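Shikimate 5-dehydrogenase (PDB 4XIJ) probably catalyses the NADP-dependent interconversion of 3-dehydroshikimate and shikimate, the fourth of seven steps on the route to chorismate and the aromatic amino acids. Local coordinates at residues T99-R102 with W108-D111; L59-G64 with L81-Q86; P75-A80 with N112-G117; W44-I49 with G69-M74; Q30-A35 with E258-M263. All blocks are in the same frame, centred on the assembly; numbering follows the deposited sequence.

Interaction 1 (T99-R102 with W108-D111); sequences TLVR and WRAD
Arg-102 lies across the indole of Trp-108. Its CD sits over the six-membered ring, 3.7 Å from the centroid in a CH-pi contact, and a bend at chi2 (64°) carries the guanidinium on over the same system, its plane only 14° from that of the indole. Sharing this face of the hairpin, Leu-100 brings CB to 3.8 Å from Trp-108 CE3, while its CD2 meets Ala-110 CB at 4.0 Å. On the reverse face Val-101 and Arg-109 run side by side, with Arg-109 NH2 3.9 Å from Val-101 CB.

Antiparallel pairing holds the two strands together. Val-101 N bonds to Arg-109 O at 2.8 Å and the reciprocal bond is equally short; Asp-111 N reaches Thr-99 O at 2.9 Å, though the bond back is weak.

Further out, the carbonyls of Trp-67, Gly-64 and Gly-106 accept from the Arg-102 guanidinium. Gln-259 bonds to both Arg-109 and Asp-111, linking the hairpin to helix 246-261; Thr-88 and Arg-90 hold Asp-111 OD1, the latter in a salt bridge. Carbonyls thus serve the N-H groups of Arg-102 and fix its rotation, so that a charged group can lie flat on an aromatic surface while keeping its hydrogen bonds.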
# COMPACT_ATOMS: atom_id res chain seq x y z
N THR A 99 9.60 0.02 -2.82
CA THR A 99 10.09 0.76 -3.98
C THR A 99 11.56 1.04 -3.82
O THR A 99 12.00 1.47 -2.74
CB THR A 99 9.38 2.12 -4.17
OG1 THR A 99 7.95 1.92 -4.19
CG2 THR A 99 9.79 2.81 -5.51
N LEU A 100 12.32 0.79 -4.88
CA LEU A 100 13.75 1.16 -4.92
C LEU A 100 13.97 1.97 -6.17
O LEU A 100 13.61 1.53 -7.25
CB LEU A 100 14.65 -0.08 -4.91
CG LEU A 100 14.67 -0.86 -3.59
CD1 LEU A 100 15.30 -2.25 -3.80
CD2 LEU A 100 15.41 -0.04 -2.53
N VAL A 101 14.49 3.18 -5.99
CA VAL A 101 14.68 4.07 -7.14
C VAL A 101 16.16 4.37 -7.34
O VAL A 101 16.84 4.75 -6.39
CB VAL A 101 13.93 5.42 -6.99
CG1 VAL A 101 14.09 6.29 -8.31
CG2 VAL A 101 12.47 5.14 -6.70
N ARG A 102 16.66 4.25 -8.57
CA ARG A 102 18.04 4.62 -8.82
C ARG A 102 18.21 6.17 -8.75
O ARG A 102 17.43 6.96 -9.35
CB ARG A 102 18.48 4.09 -10.17
CG ARG A 102 20.02 3.94 -10.33
CD ARG A 102 20.52 2.92 -9.35
NE ARG A 102 21.85 2.38 -9.62
CZ ARG A 102 22.11 1.47 -10.57
NH1 ARG A 102 23.36 1.02 -10.71
NH2 ARG A 102 21.15 1.02 -11.39
N TRP A 108 20.77 3.75 -4.48
CA TRP A 108 19.38 3.30 -4.55
C TRP A 108 18.65 3.92 -3.38
O TRP A 108 19.12 3.85 -2.23
CB TRP A 108 19.28 1.78 -4.46
CG TRP A 108 19.66 1.04 -5.69
CD1 TRP A 108 20.89 0.46 -5.98
CD2 TRP A 108 18.82 0.76 -6.82
NE1 TRP A 108 20.83 -0.17 -7.20
CE2 TRP A 108 19.58 0.00 -7.74
CE3 TRP A 108 17.47 1.05 -7.13
CZ2 TRP A 108 19.05 -0.47 -8.94
CZ3 TRP A 108 16.95 0.59 -8.34
CH2 TRP A 108 17.75 -0.15 -9.24
N ARG A 109 17.51 4.52 -3.67
CA ARG A 109 16.68 5.13 -2.64
C ARG A 109 15.43 4.28 -2.39
O ARG A 109 14.65 3.99 -3.33
CB ARG A 109 16.29 6.56 -3.06
CG ARG A 109 15.45 7.33 -1.98
CD ARG A 109 15.07 8.75 -2.51
NE ARG A 109 14.04 8.63 -3.55
CZ ARG A 109 14.07 9.22 -4.74
NH1 ARG A 109 15.06 10.04 -5.09
NH2 ARG A 109 13.08 9.00 -5.61
N ALA A 110 15.21 3.90 -1.13
CA ALA A 110 14.03 3.16 -0.73
C ALA A 110 12.86 4.06 -0.40
O ALA A 110 13.03 5.06 0.28
CB ALA A 110 14.31 2.31 0.48
N ASP A 111 11.66 3.69 -0.86
CA ASP A 111 10.47 4.42 -0.46
C ASP A 111 9.36 3.42 -0.19
O ASP A 111 9.48 2.22 -0.54
CB ASP A 111 10.05 5.44 -1.54
CG ASP A 111 9.00 6.46 -1.08
OD1 ASP A 111 8.75 6.63 0.15
OD2 ASP A 111 8.43 7.13 -1.97

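Interaction 2 (L59-G64 with L81-Q86); sequences LVSALG and LEFADQ
The ring of Phe-83 receives Val-60 on one face and Ser-61 at its edge. Val-60 CB stands over that face in a CH-pi contact, 3.9 Å from the centroid and displaced toward the rim. The methyl CG1 presses closer still, 3.2 Å from Phe-83 CE2, which is tight for two carbons. It gets there because CG1 is anti to the backbone N (chi1 -174°), directing this branch at the CE2 and CZ side of the ring while CG2 turns elsewhere. Near the ring plane, Ser-61 OG lies 3.3 Å from Phe-83 CE1. This hydroxyl, hydrogen-bonded to the carbonyl of Pro-57 one turn back in its own helix, meets the phenyl edge only by close contact, and no hydrogen bond crosses between the segments.

A second aromatic group completes the setting: Trp-108 meets the Phe-83 ring with the planes about 60° apart. Val-60 also touches Trp-108, Leu-70 and Leu-19, and so fills the angle between the phenyl ring and the sheet. The contact joins two connecting helices of the substrate-binding domain. Helix 56-61 links the parallel strands 45-50 and 67-72, helix 77-83 links strand 67-72 to strand 86-87, and Phe-83, in the last turn of the second, reaches across to the end of the first above strands 67-72 and 108-111.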
# COMPACT_ATOMS: atom_id res chain seq x y z
N LEU A 59 20.96 -9.45 -5.52
CA LEU A 59 20.35 -9.23 -6.81
C LEU A 59 20.47 -7.74 -7.19
O LEU A 59 20.93 -7.39 -8.30
CB LEU A 59 18.88 -9.65 -6.75
CG LEU A 59 18.10 -9.43 -8.04
CD1 LEU A 59 18.71 -10.29 -9.11
CD2 LEU A 59 16.66 -9.79 -7.82
N VAL A 60 20.02 -6.85 -6.30
CA VAL A 60 20.01 -5.43 -6.65
C VAL A 60 21.43 -4.88 -6.78
O VAL A 60 21.69 -4.04 -7.65
CB VAL A 60 19.19 -4.62 -5.62
CG1 VAL A 60 19.05 -3.18 -6.05
CG2 VAL A 60 17.75 -5.23 -5.49
N SER A 61 22.36 -5.40 -5.96
CA SER A 61 23.73 -4.91 -5.97
C SER A 61 24.36 -5.11 -7.32
O SER A 61 25.19 -4.32 -7.70
CB SER A 61 24.62 -5.63 -4.94
OG SER A 61 24.23 -5.37 -3.60
N ALA A 62 23.95 -6.16 -8.04
CA ALA A 62 24.58 -6.49 -9.31
C ALA A 62 24.01 -5.74 -10.53
O ALA A 62 24.57 -5.84 -11.66
CB ALA A 62 24.48 -7.99 -9.52
N LEU A 63 22.94 -4.98 -10.33
CA LEU A 63 22.25 -4.36 -11.47
C LEU A 63 23.05 -3.17 -12.01
O LEU A 63 23.48 -2.29 -11.24
CB LEU A 63 20.83 -3.90 -11.09
CG LEU A 63 19.90 -4.99 -10.58
CD1 LEU A 63 18.57 -4.32 -10.19
CD2 LEU A 63 19.67 -6.10 -11.62
N GLY A 64 23.17 -3.12 -13.33
CA GLY A 64 23.86 -2.04 -14.00
C GLY A 64 23.06 -0.76 -14.08
O GLY A 64 21.89 -0.73 -13.65
N LEU A 81 14.45 -2.08 2.34
CA LEU A 81 14.78 -0.92 3.18
C LEU A 81 16.23 -1.01 3.71
O LEU A 81 16.96 0.00 3.76
CB LEU A 81 13.81 -0.86 4.36
CG LEU A 81 14.00 0.36 5.30
CD1 LEU A 81 13.77 1.67 4.52
CD2 LEU A 81 13.05 0.24 6.46
N GLU A 82 16.63 -2.21 4.13
CA GLU A 82 18.00 -2.43 4.62
C GLU A 82 19.05 -2.30 3.54
O GLU A 82 20.17 -1.89 3.81
CB GLU A 82 18.12 -3.81 5.26
CG GLU A 82 17.33 -3.94 6.51
CD GLU A 82 18.14 -4.56 7.63
OE1 GLU A 82 18.52 -3.85 8.59
OE2 GLU A 82 18.41 -5.78 7.53
N PHE A 83 18.69 -2.65 2.32
CA PHE A 83 19.67 -2.67 1.22
C PHE A 83 20.01 -1.24 0.78
O PHE A 83 21.18 -0.92 0.47
CB PHE A 83 19.12 -3.46 0.02
CG PHE A 83 19.83 -3.12 -1.25
CD1 PHE A 83 21.07 -3.71 -1.56
CD2 PHE A 83 19.28 -2.20 -2.12
CE1 PHE A 83 21.77 -3.29 -2.70
CE2 PHE A 83 19.96 -1.82 -3.25
CZ PHE A 83 21.20 -2.37 -3.57
N ALA A 84 19.00 -0.36 0.79
CA ALA A 84 19.10 0.94 0.10
C ALA A 84 20.10 1.87 0.79
O ALA A 84 20.17 1.92 2.03
CB ALA A 84 17.75 1.61 0.03
N ASP A 85 20.86 2.63 0.01
CA ASP A 85 21.79 3.48 0.74
C ASP A 85 21.11 4.82 1.11
O ASP A 85 21.65 5.53 1.93
CB ASP A 85 23.10 3.64 -0.03
CG ASP A 85 22.88 4.01 -1.48
OD1 ASP A 85 22.40 3.12 -2.23
OD2 ASP A 85 23.19 5.17 -1.83
N GLN A 86 19.89 5.06 0.65
CA GLN A 86 19.12 6.23 1.01
C GLN A 86 17.68 5.77 1.25
O GLN A 86 17.24 4.82 0.59
CB GLN A 86 19.21 7.28 -0.10
CG GLN A 86 20.69 7.67 -0.40
CD GLN A 86 20.95 8.23 -1.82
OE1 GLN A 86 20.28 9.14 -2.26
NE2 GLN A 86 21.94 7.67 -2.52

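Interaction 3 (P75-A80 with N112-G117); sequences PGKFAA and NTDVDG. With SO4 (sulfate ion), chain E.
Lys-77 and Asp-114 approach from opposite directions and join in a salt bridge, with Lys-77 NZ 2.8 Å from Asp-114 OD2. The lysine is fully stretched. Its CG lies anti to the carbonyl carbon (chi1 -62°) and every later torsion is close to 180°, which carries the ammonium group well out from helix 77-83 to the carboxylate and the sulfate. Asp-114 uses the same first rotamer at the start of helix 114-122, and its OD2 is met on the syn side, with the nitrogen 30° out of the carboxylate plane.

A sulfate ion, probably from the crystallisation liquor, shares the ammonium group: Lys-77 NZ donates to its O2 at 2.8 Å and, weakly, to its O4 at 3.1 Å. Asn-98 also bonds to this anion, and Thr-73 OG1 lies close to it. Behind the acid, Asn-112 OD1 accepts a capping bond of 3.3 Å from Val-115 N, and its amide nitrogen is bonded to Ser-96 O, which secures the turn leading into Asp-114.

Both residues stand in the first turn of their helices. Lys-77 follows a cis-proline turn, and Asp-114 belongs to an Asn-Thr-Asp sequence. This is consistent with the lysine-aspartate pair found at the active site of shikimate dehydrogenases; the sulfate probably occupies part of the substrate pocket.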
# COMPACT_ATOMS: atom_id res chain seq x y z
N PRO A 75 8.38 -11.41 -0.06
CA PRO A 75 8.77 -11.17 1.32
C PRO A 75 9.91 -10.16 1.45
O PRO A 75 10.59 -10.18 2.46
CB PRO A 75 9.24 -12.57 1.77
CG PRO A 75 9.95 -13.08 0.53
CD PRO A 75 9.13 -12.54 -0.65
N GLY A 76 10.13 -9.33 0.45
CA GLY A 76 11.35 -8.56 0.37
C GLY A 76 11.31 -7.12 0.88
O GLY A 76 12.32 -6.42 0.74
N LYS A 77 10.20 -6.66 1.47
CA LYS A 77 10.15 -5.23 1.74
C LYS A 77 11.08 -4.75 2.86
O LYS A 77 11.57 -3.62 2.84
CB LYS A 77 8.71 -4.80 2.02
CG LYS A 77 7.79 -5.05 0.82
CD LYS A 77 6.36 -4.49 1.08
CE LYS A 77 5.42 -4.84 -0.05
NZ LYS A 77 4.01 -4.29 0.21
N PHE A 78 11.35 -5.59 3.85
CA PHE A 78 12.29 -5.22 4.91
C PHE A 78 13.70 -5.21 4.32
O PHE A 78 14.50 -4.30 4.57
CB PHE A 78 12.13 -6.19 6.10
CG PHE A 78 10.75 -6.19 6.66
CD1 PHE A 78 10.34 -5.17 7.48
CD2 PHE A 78 9.83 -7.18 6.32
CE1 PHE A 78 9.06 -5.11 7.96
CE2 PHE A 78 8.54 -7.12 6.80
CZ PHE A 78 8.16 -6.08 7.61
N ALA A 79 13.99 -6.25 3.55
CA ALA A 79 15.31 -6.34 2.93
C ALA A 79 15.58 -5.16 2.01
O ALA A 79 16.74 -4.70 1.92
CB ALA A 79 15.42 -7.61 2.16
N ALA A 80 14.56 -4.69 1.30
CA ALA A 80 14.76 -3.55 0.44
C ALA A 80 15.12 -2.30 1.22
O ALA A 80 15.99 -1.54 0.80
CB ALA A 80 13.50 -3.30 -0.38
N ASN A 112 8.31 3.90 0.44
CA ASN A 112 7.14 3.06 0.65
C ASN A 112 5.90 3.72 0.04
O ASN A 112 5.36 4.65 0.62
CB ASN A 112 6.93 2.77 2.15
CG ASN A 112 5.89 1.70 2.36
OD1 ASN A 112 4.75 1.87 1.87
ND2 ASN A 112 6.25 0.58 3.03
N THR A 113 5.48 3.26 -1.15
CA THR A 113 4.32 3.87 -1.74
C THR A 113 3.03 3.13 -1.39
O THR A 113 1.96 3.54 -1.81
CB THR A 113 4.43 3.97 -3.27
OG1 THR A 113 4.32 2.65 -3.85
CG2 THR A 113 5.74 4.67 -3.67
N ASP A 114 3.11 2.07 -0.55
CA ASP A 114 1.89 1.50 0.04
C ASP A 114 1.18 2.60 0.85
O ASP A 114 -0.06 2.61 0.95
CB ASP A 114 2.20 0.26 0.90
CG ASP A 114 2.74 -0.87 0.08
OD1 ASP A 114 2.20 -1.13 -1.00
OD2 ASP A 114 3.70 -1.53 0.50
N VAL A 115 1.96 3.53 1.42
CA VAL A 115 1.37 4.67 2.11
C VAL A 115 0.47 5.49 1.15
O VAL A 115 -0.67 5.88 1.50
CB VAL A 115 2.47 5.54 2.73
CG1 VAL A 115 1.89 6.82 3.20
CG2 VAL A 115 3.13 4.77 3.90
N ASP A 116 0.97 5.75 -0.07
CA ASP A 116 0.18 6.46 -1.07
C ASP A 116 -1.06 5.66 -1.46
O ASP A 116 -2.09 6.24 -1.84
CB ASP A 116 0.96 6.69 -2.37
CG ASP A 116 2.19 7.52 -2.20
OD1 ASP A 116 2.09 8.62 -1.68
OD2 ASP A 116 3.27 7.06 -2.58
N GLY A 117 -0.93 4.32 -1.49
CA GLY A 117 -2.10 3.50 -1.76
C GLY A 117 -3.28 3.88 -0.88
O GLY A 117 -4.43 4.04 -1.35
S SO4 E . 3.04 -4.16 -3.05
O1 SO4 E . 1.61 -4.04 -3.47
O2 SO4 E . 3.12 -5.39 -2.20
O3 SO4 E . 3.96 -4.31 -4.21
O4 SO4 E . 3.39 -2.86 -2.48

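Interaction 4 (W44-I49 with G69-M74); sequences WTYERI and GLSVTM. With SO4 (sulfate ion), chain E; SO4 (sulfate ion), chain F.
Tyr-46 OH donates to Ser-71 OG at 2.6 Å, a short bond that spans two strands which are not neighbours in the sheet. It holds for one of two deposited conformers of Ser-71, and so may not be permanent. In this conformer the serine hydroxyl links the phenol to the amide oxygen of Gln-256, on helix 246-261. The serine oxygen lies in the plane of the tyrosine ring, at its edge. With CG anti to the backbone N (chi1 -161°), the tyrosine extends over strand 15-20, which separates strands 45-50 and 67-72, and rests on Ala-16 and Val-18. The CA atoms of Tyr-46 and Leu-70, the nearest pair, are 8.9 Å apart, a gap bridged by the long phenol. His-32 meets the phenol ring with planes about 35° apart.

Further along the second segment, Thr-73 lies between two sulfate ions. Its OG1 is 2.9 Å from O2 of one and 2.9 Å from O3 of the other, and its single proton can serve only one at a time. The first ion also binds Lys-77 and Asn-98, the second His-25.

Chemically, the segment changes character along its length. At Ser-71 a buried hydroxyl finds protein partners, at least in this conformer, whereas Thr-73 presents its hydroxyl to sulfates probably from the crystallisation liquor, which may mark part of the substrate pocket.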
# COMPACT_ATOMS: atom_id res chain seq x y z
N TRP A 44 11.00 0.79 -22.77
CA TRP A 44 11.36 0.42 -21.39
C TRP A 44 10.81 -0.97 -21.09
O TRP A 44 9.71 -1.35 -21.57
CB TRP A 44 10.78 1.42 -20.40
CG TRP A 44 11.55 2.74 -20.33
CD1 TRP A 44 12.22 3.39 -21.34
CD2 TRP A 44 11.65 3.55 -19.18
NE1 TRP A 44 12.78 4.55 -20.85
CE2 TRP A 44 12.43 4.69 -19.53
CE3 TRP A 44 11.18 3.43 -17.86
CZ2 TRP A 44 12.73 5.70 -18.62
CZ3 TRP A 44 11.48 4.47 -16.95
CH2 TRP A 44 12.27 5.56 -17.33
N THR A 45 11.54 -1.72 -20.28
CA THR A 45 11.06 -3.06 -19.93
C THR A 45 10.70 -3.15 -18.44
O THR A 45 11.24 -2.40 -17.61
CB THR A 45 12.09 -4.13 -20.28
OG1 THR A 45 13.33 -3.85 -19.60
CG2 THR A 45 12.31 -4.18 -21.79
N TYR A 46 9.81 -4.07 -18.12
CA TYR A 46 9.39 -4.29 -16.74
C TYR A 46 9.16 -5.76 -16.54
O TYR A 46 8.18 -6.30 -17.07
CB TYR A 46 8.13 -3.48 -16.40
CG TYR A 46 7.94 -3.33 -14.92
CD1 TYR A 46 7.62 -4.43 -14.16
CD2 TYR A 46 8.10 -2.09 -14.29
CE1 TYR A 46 7.47 -4.34 -12.82
CE2 TYR A 46 7.95 -1.97 -12.87
CZ TYR A 46 7.63 -3.15 -12.16
OH TYR A 46 7.42 -3.17 -10.84
N GLU A 47 10.04 -6.43 -15.82
CA GLU A 47 9.90 -7.86 -15.66
C GLU A 47 9.54 -8.30 -14.25
O GLU A 47 9.50 -7.48 -13.35
CB GLU A 47 11.16 -8.57 -16.13
CG GLU A 47 12.39 -8.23 -15.40
CD GLU A 47 13.62 -8.63 -16.25
OE1 GLU A 47 14.15 -7.79 -17.00
OE2 GLU A 47 14.01 -9.81 -16.20
N ARG A 48 9.22 -9.59 -14.12
CA ARG A 48 9.00 -10.24 -12.82
C ARG A 48 10.19 -11.06 -12.45
O ARG A 48 10.59 -11.94 -13.25
CB ARG A 48 7.83 -11.21 -12.88
CG ARG A 48 6.51 -10.61 -12.99
CD ARG A 48 5.36 -11.72 -13.08
NE ARG A 48 4.28 -11.01 -13.74
CZ ARG A 48 3.35 -10.32 -13.10
NH1 ARG A 48 3.30 -10.31 -11.77
NH2 ARG A 48 2.47 -9.61 -13.80
N ILE A 49 10.74 -10.83 -11.27
CA ILE A 49 11.86 -11.63 -10.79
C ILE A 49 11.52 -12.27 -9.46
O ILE A 49 11.30 -11.59 -8.47
CB ILE A 49 13.14 -10.78 -10.67
CG1 ILE A 49 13.46 -10.11 -12.02
CG2 ILE A 49 14.29 -11.65 -10.27
CD1 ILE A 49 14.59 -9.04 -11.98
N GLY A 69 14.53 1.45 -11.65
CA GLY A 69 13.65 1.32 -10.49
C GLY A 69 13.19 -0.11 -10.30
O GLY A 69 13.19 -0.88 -11.27
N LEU A 70 12.84 -0.45 -9.07
CA LEU A 70 12.26 -1.74 -8.73
C LEU A 70 11.06 -1.57 -7.83
O LEU A 70 11.09 -0.76 -6.90
CB LEU A 70 13.28 -2.62 -8.02
CG LEU A 70 14.60 -2.86 -8.74
CD1 LEU A 70 15.63 -3.39 -7.75
CD2 LEU A 70 14.34 -3.83 -9.89
N SER A 71 10.01 -2.33 -8.08
CA SER A 71 8.95 -2.54 -7.13
C SER A 71 9.30 -3.77 -6.30
O SER A 71 9.88 -4.71 -6.83
CB SER A 71 7.62 -2.73 -7.85
OG SER A 71 7.37 -1.60 -8.72
N VAL A 72 8.96 -3.77 -5.03
CA VAL A 72 9.31 -4.91 -4.19
C VAL A 72 8.05 -5.34 -3.48
O VAL A 72 7.35 -4.52 -2.87
CB VAL A 72 10.40 -4.56 -3.17
CG1 VAL A 72 10.69 -5.78 -2.25
CG2 VAL A 72 11.71 -4.11 -3.87
N THR A 73 7.75 -6.62 -3.53
CA THR A 73 6.60 -7.10 -2.78
C THR A 73 7.07 -8.16 -1.77
O THR A 73 8.28 -8.36 -1.59
CB THR A 73 5.49 -7.61 -3.75
OG1 THR A 73 4.30 -7.87 -3.00
CG2 THR A 73 5.90 -8.89 -4.56
N MET A 74 6.13 -8.79 -1.08
CA MET A 74 6.46 -9.83 -0.08
C MET A 74 7.32 -10.91 -0.74
O MET A 74 7.02 -11.31 -1.89
CB MET A 74 5.18 -10.42 0.50
CG MET A 74 4.46 -9.45 1.40
SD MET A 74 3.39 -8.23 0.55
CE MET A 74 2.28 -9.28 -0.38
S SO4 E . 3.04 -4.16 -3.05
O1 SO4 E . 1.61 -4.04 -3.47
O2 SO4 E . 3.12 -5.39 -2.20
O3 SO4 E . 3.96 -4.31 -4.21
O4 SO4 E . 3.39 -2.86 -2.48
S SO4 F . 1.03 -8.68 -4.61
O1 SO4 F . 0.18 -8.47 -5.79
O2 SO4 F . 0.54 -9.81 -3.84
O3 SO4 F . 2.44 -8.77 -4.97
O4 SO4 F . 0.85 -7.49 -3.77

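Interaction 5 (Q30-A35 with E258-M263); sequences QLHLAA and EQFTGM
Helix 28-38 meets the last turn of helix 246-261 with the CA atoms of His-32 and Phe-260 9.7 Å apart, and the second helix gives way at Gly-262, whose phi is positive (71°). The gap is filled by two rings. His-32 CE1 comes 3.5 Å from Phe-260 CE2, and ND1 lies 3.9 Å from CD2 of the same phenyl. The ring planes are inclined at 34° and the centroids are 5.1 Å apart, an oblique pairing that is neither stacked nor edge-to-face.

Polar bonds fix the rotation of the imidazole: Tyr-36 OH bonds to ND1 and Gln-256 OE1 to NE2. Phe-260 in turn packs on Thr-99 and Val-101 of the sheet. One residue on, Thr-261 OG1 accepts from Met-263 N at 3.1 Å, forming an ST turn where the chain leaves the helix.

Helix 246-261 comes from the C-terminal family region, yet it packs against the substrate-binding domain, and this aromatic pair is one place where they meet. Because an amide oxygen is an acceptor, NE2 is probably the protonated nitrogen, with ND1 then suited to accept from the tyrosine. The buried imidazole would thus be satisfied at both nitrogens while the CE1 and ND1 side of the ring lies against the phenyl group.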
# COMPACT_ATOMS: atom_id res chain seq x y z
N GLN A 30 1.99 -4.78 -15.25
CA GLN A 30 0.90 -4.28 -16.06
C GLN A 30 0.72 -2.79 -15.93
O GLN A 30 0.54 -2.09 -16.94
CB GLN A 30 -0.44 -4.97 -15.66
CG GLN A 30 -0.54 -6.43 -16.00
CD GLN A 30 -0.25 -7.27 -14.76
OE1 GLN A 30 0.85 -7.18 -14.17
NE2 GLN A 30 -1.23 -8.11 -14.35
N LEU A 31 0.67 -2.30 -14.69
CA LEU A 31 0.42 -0.88 -14.49
C LEU A 31 1.59 -0.03 -14.98
O LEU A 31 1.38 1.03 -15.58
CB LEU A 31 0.13 -0.60 -13.02
CG LEU A 31 -1.21 -1.17 -12.51
CD1 LEU A 31 -1.23 -1.18 -10.98
CD2 LEU A 31 -2.38 -0.40 -13.03
N HIS A 32 2.81 -0.52 -14.77
CA HIS A 32 3.98 0.21 -15.26
C HIS A 32 4.08 0.18 -16.78
O HIS A 32 4.33 1.23 -17.39
CB HIS A 32 5.28 -0.30 -14.64
CG HIS A 32 5.55 0.23 -13.25
ND1 HIS A 32 6.46 1.23 -13.00
CD2 HIS A 32 4.98 -0.06 -12.05
CE1 HIS A 32 6.45 1.53 -11.71
NE2 HIS A 32 5.57 0.74 -11.10
N LEU A 33 3.90 -0.97 -17.41
CA LEU A 33 3.99 -0.95 -18.90
C LEU A 33 2.87 -0.10 -19.50
O LEU A 33 3.12 0.61 -20.49
CB LEU A 33 3.98 -2.36 -19.50
CG LEU A 33 5.27 -3.15 -19.21
CD1 LEU A 33 5.06 -4.61 -19.70
CD2 LEU A 33 6.51 -2.54 -19.85
N ALA A 34 1.66 -0.16 -18.94
CA ALA A 34 0.60 0.72 -19.43
C ALA A 34 1.02 2.19 -19.30
O ALA A 34 0.79 2.99 -20.22
CB ALA A 34 -0.67 0.49 -18.65
N ALA A 35 1.65 2.54 -18.19
CA ALA A 35 2.12 3.91 -18.02
C ALA A 35 3.24 4.29 -18.98
O ALA A 35 3.17 5.35 -19.60
CB ALA A 35 2.60 4.11 -16.58
N GLU A 258 6.00 7.95 -11.25
CA GLU A 258 6.52 9.30 -11.26
C GLU A 258 8.00 9.29 -10.84
O GLU A 258 8.83 10.00 -11.44
CB GLU A 258 5.69 10.20 -10.36
CG GLU A 258 4.31 10.36 -10.93
CD GLU A 258 3.53 11.47 -10.25
OE1 GLU A 258 3.97 12.00 -9.20
OE2 GLU A 258 2.43 11.80 -10.75
N GLN A 259 8.35 8.50 -9.83
CA GLN A 259 9.74 8.46 -9.42
C GLN A 259 10.66 7.82 -10.46
O GLN A 259 11.83 8.24 -10.60
CB GLN A 259 9.88 7.72 -8.08
CG GLN A 259 9.26 8.53 -6.93
CD GLN A 259 9.50 7.90 -5.58
OE1 GLN A 259 10.62 7.52 -5.26
NE2 GLN A 259 8.45 7.75 -4.77
N PHE A 260 10.16 6.79 -11.16
CA PHE A 260 11.03 6.11 -12.13
C PHE A 260 11.21 6.96 -13.40
O PHE A 260 12.29 6.95 -14.01
CB PHE A 260 10.48 4.75 -12.58
CG PHE A 260 10.39 3.65 -11.50
CD1 PHE A 260 10.68 3.89 -10.14
CD2 PHE A 260 9.98 2.36 -11.87
CE1 PHE A 260 10.55 2.87 -9.20
CE2 PHE A 260 9.85 1.31 -10.91
CZ PHE A 260 10.14 1.58 -9.58
N THR A 261 10.14 7.63 -13.84
CA THR A 261 10.18 8.31 -15.16
C THR A 261 10.44 9.79 -15.09
O THR A 261 10.78 10.38 -16.09
CB THR A 261 8.87 8.14 -15.95
OG1 THR A 261 7.82 8.82 -15.24
CG2 THR A 261 8.54 6.67 -16.11
N GLY A 262 10.22 10.37 -13.91
CA GLY A 262 10.26 11.83 -13.77
C GLY A 262 9.10 12.57 -14.42
O GLY A 262 9.16 13.81 -14.53
N MET A 263 8.07 11.85 -14.83
CA MET A 263 6.91 12.43 -15.52
C MET A 263 5.66 12.25 -14.65
O MET A 263 5.56 11.27 -13.89
CB MET A 263 6.74 11.79 -16.89
CG MET A 263 8.07 11.61 -17.62
SD MET A 263 7.93 10.68 -19.16
CE MET A 263 7.06 11.97 -19.96

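Interactions 1, 2 and 4 gather around the mixed sheet of the substrate-binding domain, with centres 8 to 13 Å apart. Strands 67-72 and 99-102 are neighbours there, and helix 56-61 of interaction 2 connects the two strands of interaction 4. Interaction 3 leads toward the cofactor-binding half: it shares helix 77-83 with interaction 2 and a sulfate with interaction 4, its centre about 7 Å from that of the chain. Interaction 5 spans the longest loop, enclosing the other four in sequence, and brings helix 246-261 back onto the sheet, where Gln-259 reaches the hairpin of interaction 1. Sheet, covering helices and returning C-terminal helix thus build one domain, with the probable active site at its inner edge.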